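Local coordinates for Lmo0131 protein (Listeria monocytogenes, PDB 4Q6J) that belongs to the EAL domain family and may act as a cyclic-di-GMP-specific phosphodiesterase, although its function has not been established, at residues K140-I145 and V150-D155. Sequence-based numbering, arbitrary orientation.
Sequences KNLRKI and VKVSMD. With EDO (1,2-ethanediol), chain Q.
I145 packs against V150 where a short loop leads from helix 136-146 into strand 151-154, an alpha-to-beta connection of the EAL-domain TIM barrel. This is the tight end of the contact. In the conformer described, one of two, CG2 of I145 lies against CB and both methyls of V150, 3.6 Å from CB. In this conformer CG2 stands anti to the backbone N (chi1 to CG1 is -65°), which brings it against V150. The carbonyl of I145 also takes part, with its O 3.6 Å from V150 CB. One turn back the packing is thinner. L142 and V152 run at about a right angle to each other and meet by single methyls. Both residues are buried. M105 of helix 102-115 touches both L142 and I145, while I126 of the neighbouring parallel strand 122-127 touches V152. The opposite flank of the helix is open to solvent and carries K140, R143 and K144; R143 forms a salt bridge with D139. K151 points away from the helix and is exposed. D155 follows the strand and makes no contact with residues 140-145. Its OD2 accepts a weak hydrogen bond of 3.4 Å from O2 of a 1,2-ethanediol, probably from the crystallisation liquor. At the thinner end, CD2 of L142 lies 3.9 Å from CG2 of V152.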
loop_
_atom_site.group_PDB
_atom_site.type_symbol
_atom_site.label_atom_id
_atom_site.label_comp_id
_atom_site.label_asym_id
_atom_site.label_seq_id
_atom_site.Cartn_x
_atom_site.Cartn_y
_atom_site.Cartn_z
ATOM N N LYS B 140 7.851 -8.348 21.758
ATOM C CA LYS B 140 7.683 -8.235 23.216
ATOM C C LYS B 140 6.253 -8.360 23.763
ATOM O O LYS B 140 6.029 -9.031 24.750
ATOM C CB LYS B 140 8.297 -6.922 23.702
ATOM C CG LYS B 140 8.329 -6.777 25.217
ATOM C CD LYS B 140 9.536 -5.969 25.669
ATOM C CE LYS B 140 9.872 -6.242 27.140
ATOM N NZ LYS B 140 10.459 -7.605 27.405
ATOM N N ASN B 141 5.309 -7.693 23.114
ATOM C CA ASN B 141 3.885 -7.798 23.419
ATOM C C ASN B 141 3.402 -9.245 23.410
ATOM O O ASN B 141 2.756 -9.696 24.345
ATOM C CB ASN B 141 3.062 -6.959 22.429
ATOM C CG ASN B 141 3.133 -5.501 22.733
ATOM O OD1 ASN B 141 3.557 -5.129 23.804
ATOM N ND2 ASN B 141 2.721 -4.666 21.807
ATOM N N LEU B 142 3.755 -9.948 22.337
ATOM C CA LEU B 142 3.415 -11.338 22.159
ATOM C C LEU B 142 4.088 -12.179 23.219
ATOM O O LEU B 142 3.435 -12.990 23.852
ATOM C CB LEU B 142 3.818 -11.798 20.765
ATOM C CG LEU B 142 2.965 -11.128 19.694
ATOM C CD1 LEU B 142 3.534 -11.343 18.328
ATOM C CD2 LEU B 142 1.557 -11.653 19.786
ATOM N N ARG B 143 5.381 -11.991 23.411
ATOM C CA ARG B 143 6.133 -12.827 24.345
ATOM C C ARG B 143 5.507 -12.803 25.730
ATOM O O ARG B 143 5.488 -13.828 26.404
ATOM C CB ARG B 143 7.617 -12.431 24.436
ATOM C CG ARG B 143 8.493 -12.654 23.175
ATOM C CD ARG B 143 9.994 -12.667 23.557
ATOM N NE ARG B 143 10.941 -12.215 22.525
ATOM C CZ ARG B 143 11.475 -12.980 21.570
ATOM N NH1 ARG B 143 12.340 -12.458 20.712
ATOM N NH2 ARG B 143 11.135 -14.257 21.454
ATOM N N LYS B 144 4.961 -11.655 26.135
ATOM C CA LYS B 144 4.329 -11.521 27.451
ATOM C C LYS B 144 3.053 -12.295 27.563
ATOM O O LYS B 144 2.732 -12.828 28.624
ATOM C CB LYS B 144 4.004 -10.081 27.769
ATOM C CG LYS B 144 5.207 -9.303 28.178
ATOM C CD LYS B 144 4.910 -7.828 28.194
ATOM C CE LYS B 144 6.198 -7.040 28.351
ATOM N NZ LYS B 144 5.927 -5.622 28.616
ATOM N N ILE B 145 2.293 -12.343 26.482
ATOM C CA ILE B 145 1.066 -13.110 26.517
ATOM C C ILE B 145 1.411 -14.597 26.374
ATOM O O ILE B 145 0.788 -15.447 27.002
ATOM C CB ILE B 145 0.043 -12.630 25.471
ATOM C CG1 ILE B 145 -0.403 -11.205 25.800
ATOM C CG2 ILE B 145 -1.183 -13.510 25.470
ATOM C CD1 ILE B 145 -1.595 -10.752 25.033
ATOM N N VAL B 150 -0.620 -18.886 26.136
ATOM C CA VAL B 150 -1.301 -18.514 24.891
ATOM C C VAL B 150 -0.460 -18.791 23.642
ATOM O O VAL B 150 0.761 -18.551 23.623
ATOM C CB VAL B 150 -1.676 -17.009 24.957
ATOM C CG1 VAL B 150 -2.325 -16.493 23.660
ATOM C CG2 VAL B 150 -2.596 -16.773 26.120
ATOM N N LYS B 151 -1.123 -19.291 22.604
ATOM C CA LYS B 151 -0.471 -19.513 21.303
ATOM C C LYS B 151 -0.634 -18.321 20.339
ATOM O O LYS B 151 -1.520 -17.477 20.516
ATOM C CB LYS B 151 -0.997 -20.793 20.671
ATOM C CG LYS B 151 -0.838 -21.961 21.552
ATOM C CD LYS B 151 0.576 -22.462 21.502
ATOM C CE LYS B 151 0.754 -23.738 22.337
ATOM N NZ LYS B 151 2.141 -24.323 22.212
ATOM N N VAL B 152 0.241 -18.266 19.341
ATOM C CA VAL B 152 0.271 -17.174 18.367
ATOM C C VAL B 152 0.352 -17.696 16.925
ATOM O O VAL B 152 1.229 -18.481 16.582
ATOM C CB VAL B 152 1.472 -16.243 18.627
ATOM C CG1 VAL B 152 1.618 -15.215 17.496
ATOM C CG2 VAL B 152 1.311 -15.548 19.968
ATOM N N SER B 153 -0.597 -17.291 16.092
ATOM C CA SER B 153 -0.554 -17.663 14.693
ATOM C C SER B 153 -0.544 -16.422 13.819
ATOM O O SER B 153 -0.702 -15.326 14.303
ATOM C CB SER B 153 -1.742 -18.546 14.330
ATOM O OG SER B 153 -2.938 -17.868 14.546
HETATM N N MSE B 154 -0.363 -16.601 12.515
HETATM C CA MSE B 154 -0.406 -15.478 11.578
HETATM C C MSE B 154 -1.180 -15.927 10.363
HETATM O O MSE B 154 -1.047 -17.059 9.913
HETATM C CB MSE B 154 1.015 -15.012 11.197
HETATM C CG MSE B 154 1.838 -16.045 10.481
HETATM SE SE MSE B 154 3.665 -15.496 9.987
HETATM C CE MSE B 154 3.159 -14.196 8.568
ATOM N N ASP B 155 -1.998 -15.036 9.831
ATOM C CA ASP B 155 -2.835 -15.379 8.681
ATOM C C ASP B 155 -2.135 -15.103 7.347
ATOM O O ASP B 155 -1.036 -14.547 7.324
ATOM C CB ASP B 155 -4.147 -14.604 8.745
ATOM C CG ASP B 155 -4.016 -13.205 8.207
ATOM O OD1 ASP B 155 -2.878 -12.678 8.194
ATOM O OD2 ASP B 155 -5.051 -12.620 7.795
HETATM C C1 EDO Q . -8.279 -9.489 7.098
HETATM O O1 EDO Q . -8.308 -10.777 7.728
HETATM C C2 EDO Q . -7.311 -9.491 5.925
HETATM O O2 EDO Q . -5.982 -9.633 6.415
#